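Side-chain contacts in mandelate racemase/muconate lactonizing enzyme/Enolase superfamily (Rhodobacter sphaeroides, PDB 2HZG), which belongs to the enolase superfamily, pairing an N-terminal capping domain with a TIM-barrel-type C-terminal domain that holds a sodium ion among its acidic side chains: residues A[12-15]-A[16-20]; A[45-48]-A[49-52]; A[104-107]-A[108-112]; A[198-201]-A[202-205]; A[332-336]-A[337-341]. One frame throughout, in Å; residues are numbered along the deposited sequence.

Contact 1: A[12-15]-A[16-20]; sequences YLSM and PEVTD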
loop_
_atom_site.group_PDB
_atom_site.type_symbol
_atom_site.label_atom_id
_atom_site.label_comp_id
_atom_site.label_asym_id
_atom_site.label_seq_id
_atom_site.Cartn_x
_atom_site.Cartn_y
_atom_site.Cartn_z
ATOM N N TYR A 12 -10.831 -18.752 2.260
ATOM C CA TYR A 12 -9.763 -18.729 1.260
ATOM C C TYR A 12 -10.158 -19.763 0.205
ATOM O O TYR A 12 -10.178 -20.952 0.489
ATOM C CB TYR A 12 -8.423 -19.099 1.922
ATOM C CG TYR A 12 -7.144 -18.987 1.079
ATOM C CD1 TYR A 12 -7.170 -18.830 -0.319
ATOM C CD2 TYR A 12 -5.893 -19.094 1.700
ATOM C CE1 TYR A 12 -5.971 -18.750 -1.068
ATOM C CE2 TYR A 12 -4.697 -19.016 0.972
ATOM C CZ TYR A 12 -4.735 -18.848 -0.402
ATOM O OH TYR A 12 -3.535 -18.772 -1.102
ATOM N N LEU A 13 -10.518 -19.306 -0.993
ATOM C CA LEU A 13 -10.868 -20.234 -2.054
ATOM C C LEU A 13 -9.781 -20.258 -3.111
ATOM O O LEU A 13 -9.187 -19.220 -3.393
ATOM C CB LEU A 13 -12.209 -19.848 -2.705
ATOM C CG LEU A 13 -13.428 -19.760 -1.776
ATOM C CD1 LEU A 13 -14.678 -19.570 -2.636
ATOM C CD2 LEU A 13 -13.527 -21.000 -0.889
ATOM N N SER A 14 -9.554 -21.424 -3.723
ATOM C CA SER A 14 -8.580 -21.498 -4.809
ATOM C C SER A 14 -8.943 -22.578 -5.824
ATOM O O SER A 14 -9.428 -23.639 -5.453
ATOM C CB SER A 14 -7.163 -21.793 -4.253
ATOM O OG SER A 14 -6.175 -21.720 -5.272
ATOM N N MET A 15 -8.698 -22.285 -7.095
ATOM C CA MET A 15 -8.579 -23.305 -8.146
ATOM C C MET A 15 -7.520 -24.328 -7.703
ATOM O O MET A 15 -6.602 -23.968 -6.948
ATOM C CB MET A 15 -8.137 -22.651 -9.459
ATOM C CG MET A 15 -9.228 -21.816 -10.171
ATOM S SD MET A 15 -10.664 -22.790 -10.698
ATOM C CE MET A 15 -9.994 -23.559 -12.169
ATOM N N PRO A 16 -7.651 -25.600 -8.147
ATOM C CA PRO A 16 -6.693 -26.647 -7.744
ATOM C C PRO A 16 -5.256 -26.330 -8.169
ATOM O O PRO A 16 -4.314 -26.675 -7.466
ATOM C CB PRO A 16 -7.205 -27.920 -8.453
ATOM C CG PRO A 16 -8.568 -27.617 -8.929
ATOM C CD PRO A 16 -8.710 -26.119 -9.038
ATOM N N GLU A 17 -5.129 -25.688 -9.324
ATOM C CA GLU A 17 -3.858 -25.197 -9.822
ATOM C C GLU A 17 -3.967 -23.682 -9.990
ATOM O O GLU A 17 -5.033 -23.153 -10.350
ATOM C CB GLU A 17 -3.522 -25.868 -11.166
ATOM C CG GLU A 17 -3.076 -27.341 -11.060
ATOM C CD GLU A 17 -4.223 -28.333 -10.875
ATOM O OE1 GLU A 17 -5.315 -28.128 -11.469
ATOM O OE2 GLU A 17 -4.018 -29.343 -10.153
ATOM N N VAL A 18 -2.884 -22.980 -9.692
ATOM C CA VAL A 18 -2.824 -21.554 -9.956
ATOM C C VAL A 18 -1.626 -21.390 -10.888
ATOM O O VAL A 18 -0.571 -21.950 -10.612
ATOM C CB VAL A 18 -2.641 -20.751 -8.629
ATOM C CG1 VAL A 18 -2.470 -19.256 -8.909
ATOM C CG2 VAL A 18 -3.848 -20.973 -7.685
ATOM N N THR A 19 -1.812 -20.653 -11.982
ATOM C CA THR A 19 -0.752 -20.384 -12.949
ATOM C C THR A 19 -0.190 -18.980 -12.782
ATOM O O THR A 19 -0.670 -18.196 -11.949
ATOM C CB THR A 19 -1.257 -20.493 -14.408
ATOM O OG1 THR A 19 -2.086 -19.355 -14.705
ATOM C CG2 THR A 19 -2.057 -21.806 -14.627
ATOM N N ASP A 20 0.818 -18.668 -13.607
ATOM C CA ASP A 20 1.432 -17.340 -13.643
ATOM C C ASP A 20 0.734 -16.359 -14.590
ATOM O O ASP A 20 1.242 -15.259 -14.818
ATOM C CB ASP A 20 2.938 -17.432 -13.957
ATOM C CG ASP A 20 3.756 -17.943 -12.766
ATOM O OD1 ASP A 20 3.417 -17.610 -11.605
ATOM O OD2 ASP A 20 4.741 -18.683 -12.981
#
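Ser14 and Val18 meet where the chain leaves its strand: Ser14 OG lies 3.4 Å from Val18 CG2, polar atom against methyl. The same hydroxyl donates to Met15 O at 2.8 Å, arriving in the carbonyl plane on a lone pair (C=O...OG 134°). It can do so because OG is anti to the Ser14 backbone N (chi1 -173°), and the bond would steady the peptide leading into Pro16. Packing is densest just beyond. Met15 CB stands 3.5 Å from Pro16 CD, and it also comes within 3.3 Å of Glu17 O, so the bend wraps closely round the root of this methionine. Its thioether, bent at both outer torsions, packs on Leu337 and Gln335.

The bend closes strand 5-14, an outer strand of the three-stranded antiparallel sheet in the N-terminal capping domain. It also opens the connection to strand 27-35; in relatives of this superfamily the corresponding loop reaches over the mouth of the barrel.

On the other side the contact is loose. The Glu17 side chain points away, its CB still 5.5 Å from Met15 C, and it was modelled in two conformers, so the place of its end is uncertain. Val18 uses one branch only against Ser14 and Met15 O, the latter 4.1 Å from CG2. Ser60 of the second subunit packs on this valine, and Lys59 of that subunit makes a weak hydrogen bond to Val18 O.

Contact 2: A[45-48]-A[49-52]; sequences EAAP and LPSI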
loop_
_atom_site.group_PDB
_atom_site.type_symbol
_atom_site.label_atom_id
_atom_site.label_comp_id
_atom_site.label_asym_id
_atom_site.label_seq_id
_atom_site.Cartn_x
_atom_site.Cartn_y
_atom_site.Cartn_z
ATOM N N GLU A 45 -10.337 -8.494 -3.375
ATOM C CA GLU A 45 -9.511 -8.772 -4.548
ATOM C C GLU A 45 -8.054 -8.572 -4.133
ATOM O O GLU A 45 -7.456 -7.517 -4.346
ATOM C CB GLU A 45 -9.910 -7.901 -5.760
ATOM C CG GLU A 45 -9.071 -8.165 -7.025
ATOM C CD GLU A 45 -8.930 -9.657 -7.420
ATOM O OE1 GLU A 45 -9.805 -10.485 -7.080
ATOM O OE2 GLU A 45 -7.925 -9.998 -8.099
ATOM N N ALA A 46 -7.493 -9.599 -3.513
ATOM C CA ALA A 46 -6.296 -9.423 -2.724
ATOM C C ALA A 46 -5.708 -10.787 -2.501
ATOM O O ALA A 46 -6.400 -11.800 -2.678
ATOM C CB ALA A 46 -6.660 -8.812 -1.373
ATOM N N ALA A 47 -4.465 -10.805 -2.030
ATOM C CA ALA A 47 -3.807 -12.038 -1.609
ATOM C C ALA A 47 -4.517 -12.537 -0.354
ATOM O O ALA A 47 -4.544 -11.841 0.658
ATOM C CB ALA A 47 -2.306 -11.777 -1.351
ATOM N N PRO A 48 -5.153 -13.717 -0.435
ATOM C CA PRO A 48 -5.957 -14.183 0.696
ATOM C C PRO A 48 -5.237 -14.380 2.019
ATOM O O PRO A 48 -5.765 -13.944 3.021
ATOM C CB PRO A 48 -6.567 -15.496 0.181
ATOM C CG PRO A 48 -6.635 -15.307 -1.313
ATOM C CD PRO A 48 -5.292 -14.635 -1.592
ATOM N N LEU A 49 -4.070 -15.037 2.043
ATOM C CA LEU A 49 -3.436 -15.289 3.324
ATOM C C LEU A 49 -2.933 -14.011 4.027
ATOM O O LEU A 49 -3.155 -13.862 5.219
ATOM C CB LEU A 49 -2.344 -16.367 3.241
ATOM C CG LEU A 49 -1.599 -16.705 4.538
ATOM C CD1 LEU A 49 -2.512 -17.472 5.499
ATOM C CD2 LEU A 49 -0.356 -17.537 4.228
ATOM N N PRO A 50 -2.228 -13.114 3.309
ATOM C CA PRO A 50 -1.859 -11.828 3.929
ATOM C C PRO A 50 -3.067 -11.047 4.413
ATOM O O PRO A 50 -2.992 -10.393 5.456
ATOM C CB PRO A 50 -1.161 -11.081 2.785
ATOM C CG PRO A 50 -0.570 -12.166 1.949
ATOM C CD PRO A 50 -1.672 -13.229 1.952
ATOM N N SER A 51 -4.178 -11.107 3.668
ATOM C CA SER A 51 -5.416 -10.461 4.096
ATOM C C SER A 51 -5.977 -11.099 5.363
ATOM O O SER A 51 -6.320 -10.381 6.300
ATOM C CB SER A 51 -6.470 -10.467 2.978
ATOM O OG SER A 51 -5.970 -9.789 1.846
ATOM N N ILE A 52 -6.068 -12.431 5.396
ATOM C CA ILE A 52 -6.498 -13.126 6.620
ATOM C C ILE A 52 -5.578 -12.748 7.794
ATOM O O ILE A 52 -6.055 -12.475 8.894
ATOM C CB ILE A 52 -6.512 -14.681 6.460
ATOM C CG1 ILE A 52 -7.639 -15.136 5.510
ATOM C CG2 ILE A 52 -6.642 -15.361 7.835
ATOM C CD1 ILE A 52 -7.410 -16.575 4.925
#
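Ser51 meets the carbonyl oxygen of Ala47 across the first turn of helix 48-56, with Ala47 as the N-cap and Pro48 as the first helical residue. This helix follows the third strand of the antiparallel sheet in the N-terminal domain. The serine side chain is directed back at the cap: OG is anti to its own carbonyl carbon and beside its backbone N (chi1 -59°), which puts hydroxyl and amide close to the same acceptor. Ala47 O therefore takes two bonds, from Ser51 OG at 2.8 Å and from Ser51 N at 3.1 Å. The two donors differ in direction, the hydroxyl standing 38° out of the carbonyl plane and the amide tilted from it by less than half as much. Gln98 NE2 hydrogen-bonds to Ser51 OG as well, so this buried hydroxyl also has a partner outside the helix.

Pro50 presents its CD corner to the cap residue, 3.7 Å from Ala47 CB, while Ala46 CB approaches the serine hydroxyl. Both Pro48 and Pro50 fall in the first turn, where a missing N-H costs no helical bond. Both rings reach the second subunit, Pro48 at its Ser60 and Pro50 at its Leu96; within the chain Pro48 also meets Tyr12, Asp27 and Leu29, and Pro50 meets Gln98. The helical pattern that Ser51 N begins is continued by Ile52 N, which reaches Pro48 O at 2.8 Å with an almost straight N-H (169°). Over that same oxygen lies the isoleucine side chain, its CG1 3.3 Å from Pro48 O.

Contact 3: A[104-107]-A[108-112]; sequences SGIE and MALWD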
loop_
_atom_site.group_PDB
_atom_site.type_symbol
_atom_site.label_atom_id
_atom_site.label_comp_id
_atom_site.label_asym_id
_atom_site.label_seq_id
_atom_site.Cartn_x
_atom_site.Cartn_y
_atom_site.Cartn_z
ATOM N N SER A 104 -11.866 -4.128 2.214
ATOM C CA SER A 104 -12.719 -4.102 1.027
ATOM C C SER A 104 -13.869 -5.124 1.080
ATOM O O SER A 104 -15.039 -4.764 0.886
ATOM C CB SER A 104 -11.883 -4.319 -0.246
ATOM O OG SER A 104 -11.003 -3.218 -0.479
ATOM N N GLY A 105 -13.516 -6.390 1.303
ATOM C CA GLY A 105 -14.487 -7.489 1.337
ATOM C C GLY A 105 -15.461 -7.354 2.507
ATOM O O GLY A 105 -16.643 -7.641 2.364
ATOM N N ILE A 106 -14.949 -6.901 3.655
ATOM C CA ILE A 106 -15.771 -6.676 4.855
ATOM C C ILE A 106 -16.786 -5.579 4.605
ATOM O O ILE A 106 -17.961 -5.759 4.869
ATOM C CB ILE A 106 -14.901 -6.306 6.082
ATOM C CG1 ILE A 106 -14.058 -7.513 6.499
ATOM C CG2 ILE A 106 -15.772 -5.761 7.281
ATOM C CD1 ILE A 106 -12.867 -7.167 7.346
ATOM N N GLU A 107 -16.320 -4.455 4.076
ATOM C CA GLU A 107 -17.145 -3.281 3.853
ATOM C C GLU A 107 -18.281 -3.580 2.849
ATOM O O GLU A 107 -19.440 -3.237 3.092
ATOM C CB GLU A 107 -16.245 -2.108 3.410
ATOM C CG GLU A 107 -16.884 -0.700 3.447
ATOM C CD GLU A 107 -17.644 -0.363 2.158
ATOM O OE1 GLU A 107 -17.877 -1.262 1.281
ATOM O OE2 GLU A 107 -17.991 0.817 1.998
ATOM N N MET A 108 -17.961 -4.226 1.730
ATOM C CA MET A 108 -19.011 -4.573 0.785
ATOM C C MET A 108 -20.010 -5.587 1.373
ATOM O O MET A 108 -21.195 -5.508 1.053
ATOM C CB MET A 108 -18.452 -5.024 -0.581
ATOM C CG MET A 108 -17.898 -6.413 -0.644
ATOM S SD MET A 108 -17.397 -6.916 -2.319
ATOM C CE MET A 108 -16.114 -5.688 -2.620
ATOM N N ALA A 109 -19.536 -6.497 2.243
ATOM C CA ALA A 109 -20.418 -7.455 2.940
ATOM C C ALA A 109 -21.392 -6.743 3.875
ATOM O O ALA A 109 -22.501 -7.226 4.094
ATOM C CB ALA A 109 -19.593 -8.506 3.727
ATOM N N LEU A 110 -20.974 -5.596 4.418
ATOM C CA LEU A 110 -21.849 -4.745 5.232
ATOM C C LEU A 110 -22.979 -4.113 4.429
ATOM O O LEU A 110 -24.130 -4.090 4.887
ATOM C CB LEU A 110 -21.043 -3.654 5.976
ATOM C CG LEU A 110 -19.946 -4.158 6.911
ATOM C CD1 LEU A 110 -19.377 -2.978 7.709
ATOM C CD2 LEU A 110 -20.521 -5.243 7.819
ATOM N N TRP A 111 -22.664 -3.614 3.237
ATOM C CA TRP A 111 -23.686 -3.156 2.310
ATOM C C TRP A 111 -24.650 -4.266 1.900
ATOM O O TRP A 111 -25.856 -4.037 1.852
ATOM C CB TRP A 111 -23.061 -2.545 1.070
ATOM C CG TRP A 111 -22.331 -1.257 1.374
ATOM C CD1 TRP A 111 -20.992 -1.092 1.479
ATOM C CD2 TRP A 111 -22.921 0.018 1.622
ATOM N NE1 TRP A 111 -20.700 0.223 1.757
ATOM C CE2 TRP A 111 -21.868 0.923 1.867
ATOM C CE3 TRP A 111 -24.250 0.492 1.661
ATOM C CZ2 TRP A 111 -22.090 2.274 2.145
ATOM C CZ3 TRP A 111 -24.470 1.824 1.941
ATOM C CH2 TRP A 111 -23.398 2.708 2.170
ATOM N N ASP A 112 -24.101 -5.449 1.607
ATOM C CA ASP A 112 -24.899 -6.627 1.306
ATOM C C ASP A 112 -25.833 -6.979 2.483
ATOM O O ASP A 112 -27.041 -7.150 2.284
ATOM C CB ASP A 112 -23.990 -7.809 0.934
ATOM C CG ASP A 112 -24.769 -8.977 0.303
ATOM O OD1 ASP A 112 -25.669 -8.721 -0.539
ATOM O OD2 ASP A 112 -24.483 -10.144 0.645
#
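Glu107 and Trp111, one helical turn apart, are joined by a hydrogen bond from Trp111 NE1 to Glu107 OE2 at 2.8 Å, with an N-H...O angle of 164°. The indole uses its N-H exactly in the ring plane, but OE2 receives it from well above the carboxylate plane, 59° out of it. A glutamate chain bent at chi2 (-86°) carries the carboxylate along the helix in the C-terminal direction, to the indole edge.

The two oxygens have further donors: Leu284 N bonds to OE1 and Gly285 N to OE2. These amides open helix 284-297, so the buried carboxylate sits at a helix N-terminus, whose N-H groups and dipole would be expected to stabilise its negative charge. Backbone acceptors are met in the ordinary alpha-helical way. Ser104 O takes Met108 N at 3.1 Å, Gly105 O takes Ala109 N, and Ile106 O takes Leu110 N. Glu107 O accepts Trp111 N at 3.2 Å and a weak second bond from Leu110 N. The other polar ends are also paired: Ser104 OG with Pro100 O and Gly282 N, Asp112 OD1 with Leu362 N, and Asp112 OD2 with Trp41 N.

Apolar contact along this turn is slight, Ile106 CG2 lying 4.5 Å from Leu110 CG. The side chains pack instead against the neighbours of helix 99-118: Ile106 on Val31 and Leu110 on Val33 of strand 27-35, Trp111 and Leu110 on Ile82 of helix 79-92, and Met108 and Trp111 on Leu284 of helix 284-297.

Contact 4: A[198-201]-A[202-205]; sequences VDVG and QIFG. With NA (sodium ion), chain C.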
loop_
_atom_site.group_PDB
_atom_site.type_symbol
_atom_site.label_atom_id
_atom_site.label_comp_id
_atom_site.label_asym_id
_atom_site.label_seq_id
_atom_site.Cartn_x
_atom_site.Cartn_y
_atom_site.Cartn_z
ATOM N N VAL A 198 -6.948 -1.834 -24.618
ATOM C CA VAL A 198 -5.717 -2.553 -24.341
ATOM C C VAL A 198 -5.223 -2.239 -22.933
ATOM O O VAL A 198 -5.152 -1.075 -22.533
ATOM C CB VAL A 198 -4.613 -2.233 -25.388
ATOM C CG1 VAL A 198 -3.271 -2.931 -25.029
ATOM C CG2 VAL A 198 -5.087 -2.612 -26.802
ATOM N N ASP A 199 -4.891 -3.294 -22.202
ATOM C CA ASP A 199 -4.420 -3.190 -20.827
ATOM C C ASP A 199 -3.050 -3.838 -20.747
ATOM O O ASP A 199 -2.898 -5.019 -21.023
ATOM C CB ASP A 199 -5.440 -3.899 -19.926
ATOM C CG ASP A 199 -4.963 -4.093 -18.482
ATOM O OD1 ASP A 199 -3.934 -3.536 -18.049
ATOM O OD2 ASP A 199 -5.670 -4.847 -17.762
ATOM N N VAL A 200 -2.044 -3.051 -20.388
ATOM C CA VAL A 200 -0.663 -3.546 -20.355
ATOM C C VAL A 200 -0.103 -3.884 -18.968
ATOM O O VAL A 200 1.088 -4.194 -18.830
ATOM C CB VAL A 200 0.310 -2.634 -21.158
ATOM C CG1 VAL A 200 -0.144 -2.580 -22.630
ATOM C CG2 VAL A 200 0.393 -1.232 -20.568
ATOM N N GLY A 201 -0.964 -3.849 -17.956
ATOM C CA GLY A 201 -0.584 -4.320 -16.637
ATOM C C GLY A 201 0.691 -3.717 -16.060
ATOM O O GLY A 201 1.523 -4.440 -15.516
ATOM N N GLN A 202 0.851 -2.405 -16.199
ATOM C CA GLN A 202 1.996 -1.678 -15.613
ATOM C C GLN A 202 3.351 -2.074 -16.218
ATOM O O GLN A 202 4.399 -1.757 -15.655
ATOM C CB GLN A 202 2.019 -1.842 -14.079
ATOM C CG GLN A 202 0.719 -1.425 -13.362
ATOM C CD GLN A 202 0.880 -1.438 -11.834
ATOM O OE1 GLN A 202 1.999 -1.495 -11.319
ATOM N NE2 GLN A 202 -0.227 -1.449 -11.121
ATOM N N ILE A 203 3.340 -2.736 -17.381
ATOM C CA ILE A 203 4.547 -3.379 -17.906
ATOM C C ILE A 203 5.664 -2.402 -18.300
ATOM O O ILE A 203 6.820 -2.760 -18.246
ATOM C CB ILE A 203 4.245 -4.350 -19.081
ATOM C CG1 ILE A 203 5.443 -5.275 -19.352
ATOM C CG2 ILE A 203 3.874 -3.558 -20.346
ATOM C CD1 ILE A 203 5.803 -6.209 -18.186
ATOM N N PHE A 204 5.327 -1.175 -18.686
ATOM C CA PHE A 204 6.371 -0.220 -19.062
ATOM C C PHE A 204 7.043 0.407 -17.853
ATOM O O PHE A 204 8.040 1.109 -18.011
ATOM C CB PHE A 204 5.859 0.814 -20.074
ATOM C CG PHE A 204 5.272 0.183 -21.306
ATOM C CD1 PHE A 204 6.082 -0.552 -22.171
ATOM C CD2 PHE A 204 3.904 0.295 -21.580
ATOM C CE1 PHE A 204 5.529 -1.176 -23.306
ATOM C CE2 PHE A 204 3.344 -0.323 -22.698
ATOM C CZ PHE A 204 4.158 -1.054 -23.562
ATOM N N GLY A 205 6.514 0.124 -16.658
ATOM C CA GLY A 205 7.127 0.536 -15.390
ATOM C C GLY A 205 7.128 2.048 -15.253
ATOM O O GLY A 205 6.135 2.642 -14.828
HETATM NA NA NA C . -6.687 -4.083 -15.799
HETATM O O HOH W 1 -3.879 -3.703 -15.550
HETATM O O HOH W 2 -6.144 -5.987 -14.336
HETATM O O HOH W 3 -8.759 -5.538 -16.235
#
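Val200 and Ile203 each hold CG2 between backbone N and carbonyl carbon (chi1 -60° and -165°), and these torsions bring valine, isoleucine and Phe204 together over a tight turn. Ile203 CG2 lies 3.8 Å from Val200 CB; the same methyl sits above the centre of the Phe204 ring. Val200 CG2 approaches Phe204 CE2, also at 3.8 Å, the valine crossing the phenylalanine side chain at about a right angle. The backbone here forms a type I' beta turn from Val200 to Ile203, closed by Ile203 N donating to Val200 O at 3.0 Å. Its two central residues, Gly201 and Gln202, both have positive phi, and a type I turn from Gln202 to Gly205 follows directly. Gln202 NE2 hydrogen-bonds to Glu228 OE1.

Just upstream, strand 195-199 ends in Asp199, whose CG is anti to the backbone N. OD1 accepts Gly201 N at 3.0 Å, an Asx turn in which the donor stands 38° above the carboxylate plane. OD2 binds the sodium ion at 2.3 Å. Water 1 donates to OD1 and lies 2.8 Å from the sodium, so it links the ion to the oxygen that does not bind it directly.

Glu227 and Glu254 also bind the ion, and all three ligands lie at or just beyond the C-terminal ends of successive barrel strands, the usual metal position of the enolase superfamily. The Asx turn thus ties one carboxylate oxygen to the backbone, which would limit rotation and help keep the other oxygen on the cation, while three acidic ligands imply a site suited to positive charge.

Contact 5: A[332-336]-A[337-341]; sequences AAPQQ and LALDI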
loop_
_atom_site.group_PDB
_atom_site.type_symbol
_atom_site.label_atom_id
_atom_site.label_comp_id
_atom_site.label_asym_id
_atom_site.label_seq_id
_atom_site.Cartn_x
_atom_site.Cartn_y
_atom_site.Cartn_z
ATOM N N ALA A 332 -14.949 -12.069 -19.306
ATOM C CA ALA A 332 -15.519 -12.934 -20.335
ATOM C C ALA A 332 -14.938 -14.359 -20.342
ATOM O O ALA A 332 -15.540 -15.267 -20.907
ATOM C CB ALA A 332 -15.387 -12.271 -21.711
ATOM N N ALA A 333 -13.790 -14.578 -19.704
ATOM C CA ALA A 333 -13.236 -15.932 -19.597
ATOM C C ALA A 333 -12.719 -16.235 -18.180
ATOM O O ALA A 333 -11.579 -16.688 -18.022
ATOM C CB ALA A 333 -12.114 -16.168 -20.659
ATOM N N PRO A 334 -13.571 -16.032 -17.144
ATOM C CA PRO A 334 -13.040 -16.249 -15.797
ATOM C C PRO A 334 -12.794 -17.739 -15.498
ATOM O O PRO A 334 -13.416 -18.615 -16.128
ATOM C CB PRO A 334 -14.131 -15.662 -14.881
ATOM C CG PRO A 334 -15.385 -15.772 -15.658
ATOM C CD PRO A 334 -15.004 -15.659 -17.131
ATOM N N GLN A 335 -11.892 -18.020 -14.558
ATOM C CA GLN A 335 -11.735 -19.375 -14.045
ATOM C C GLN A 335 -13.054 -19.877 -13.457
ATOM O O GLN A 335 -13.898 -19.094 -13.045
ATOM C CB GLN A 335 -10.642 -19.471 -12.977
ATOM C CG GLN A 335 -9.257 -19.068 -13.463
ATOM C CD GLN A 335 -8.803 -19.846 -14.678
ATOM O OE1 GLN A 335 -9.083 -21.038 -14.817
ATOM N NE2 GLN A 335 -8.098 -19.175 -15.563
ATOM N N GLN A 336 -13.217 -21.192 -13.450
ATOM C CA GLN A 336 -14.428 -21.821 -12.938
ATOM C C GLN A 336 -14.757 -21.372 -11.516
ATOM O O GLN A 336 -15.936 -21.246 -11.166
ATOM C CB GLN A 336 -14.320 -23.357 -12.976
ATOM C CG GLN A 336 -15.699 -24.037 -12.812
ATOM C CD GLN A 336 -16.612 -23.721 -13.975
ATOM O OE1 GLN A 336 -16.190 -23.773 -15.129
ATOM N NE2 GLN A 336 -17.863 -23.395 -13.690
ATOM N N LEU A 337 -13.725 -21.151 -10.696
ATOM C CA LEU A 337 -13.938 -20.676 -9.329
ATOM C C LEU A 337 -14.832 -19.455 -9.329
ATOM O O LEU A 337 -15.830 -19.434 -8.622
ATOM C CB LEU A 337 -12.608 -20.367 -8.602
ATOM C CG LEU A 337 -12.702 -19.607 -7.264
ATOM C CD1 LEU A 337 -13.623 -20.281 -6.236
ATOM C CD2 LEU A 337 -11.295 -19.381 -6.672
ATOM N N ALA A 338 -14.482 -18.453 -10.137
ATOM C CA ALA A 338 -15.230 -17.191 -10.187
ATOM C C ALA A 338 -16.683 -17.376 -10.613
ATOM O O ALA A 338 -17.589 -16.742 -10.040
ATOM C CB ALA A 338 -14.526 -16.186 -11.102
ATOM N N LEU A 339 -16.894 -18.224 -11.627
ATOM C CA LEU A 339 -18.238 -18.642 -12.068
ATOM C C LEU A 339 -19.028 -19.286 -10.920
ATOM O O LEU A 339 -20.201 -18.961 -10.714
ATOM C CB LEU A 339 -18.156 -19.616 -13.272
ATOM C CG LEU A 339 -17.530 -19.099 -14.585
ATOM C CD1 LEU A 339 -17.432 -20.198 -15.652
ATOM C CD2 LEU A 339 -18.320 -17.907 -15.149
ATOM N N ASP A 340 -18.383 -20.170 -10.163
ATOM C CA ASP A 340 -19.096 -21.007 -9.175
ATOM C C ASP A 340 -19.406 -20.279 -7.885
ATOM O O ASP A 340 -20.251 -20.741 -7.098
ATOM C CB ASP A 340 -18.276 -22.247 -8.830
ATOM C CG ASP A 340 -18.201 -23.251 -9.979
ATOM O OD1 ASP A 340 -18.768 -22.973 -11.072
ATOM O OD2 ASP A 340 -17.542 -24.306 -9.774
ATOM N N ILE A 341 -18.738 -19.141 -7.666
ATOM C CA ILE A 341 -18.857 -18.402 -6.388
ATOM C C ILE A 341 -20.289 -17.925 -6.115
ATOM O O ILE A 341 -20.740 -17.925 -4.975
ATOM C CB ILE A 341 -17.819 -17.226 -6.288
ATOM C CG1 ILE A 341 -16.469 -17.752 -5.748
ATOM C CG2 ILE A 341 -18.355 -16.067 -5.389
ATOM C CD1 ILE A 341 -15.261 -16.712 -5.894
#
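Gln336 NE2 donates to Asp340 OD1 at 2.8 Å with a nearly straight N-H (169°). Asp340 OD1 lies close to the amide plane of Gln336, and the donor reaches it on the syn side, 30° out of the carboxylate plane. Gln336 folds at chi2 so that its amide swings over the helix surface to the residue four places on. The same pair is bonded through the backbone, Asp340 N to Gln336 O at 2.9 Å, so main chain and side chain bridge one turn together. Asp340 OD2 has a different partner, the hydroxyl of Tyr374 in helix 368-374.

Nearer the cap the bonds are poorer. Gln335 O receives Ala338 N and Leu339 N, both weakly, the latter at 3.4 Å. Gln335 is the N-cap of helix 336-340, which follows the eighth barrel strand, 327-331. Pro334 before the cap and Leu339 in the first turn form a hydrophobic staple, the motif in which apolar side chains clasp a helix start. Pro334 CG touches Leu339 CD2 at 3.7 Å, the ring and the leucine crossing at about a right angle, and Pro334 CB meets Ala338 CB at 3.8 Å. Over the other branch of the leucine lies the glutamine amide, Gln336 NE2 being 3.8 Å from Leu339 CD1.

The end of the Gln335 side chain leaves the helix, NE2 bonding to Asp23 OD2, while its backbone N pairs with Ser25 OG. Both partners belong to the loop between strands 5-14 and 27-35, which joins this corner of the barrel domain to the N-terminal domain.

Overall arrangement
Along the chain the five contacts follow in series. Contacts 1, 2 and 3 belong to the N-terminal domain, two of them bordering its antiparallel sheet at strands 5-14 and 38-44 and the third lying on helix 99-118; contacts 4 and 5 follow the third and eighth strands of the barrel. Contact 1 is the junction: its centre lies about 13 Å from that of contact 2 and about 12 Å from that of contact 5, and it touches both, so the two domains meet there. Contact 4 stands apart at the metal site, centred about 29 Å from contact 3. Contacts 1, 2 and 4 also touch the second subunit, bringing both domains into the dimer interface.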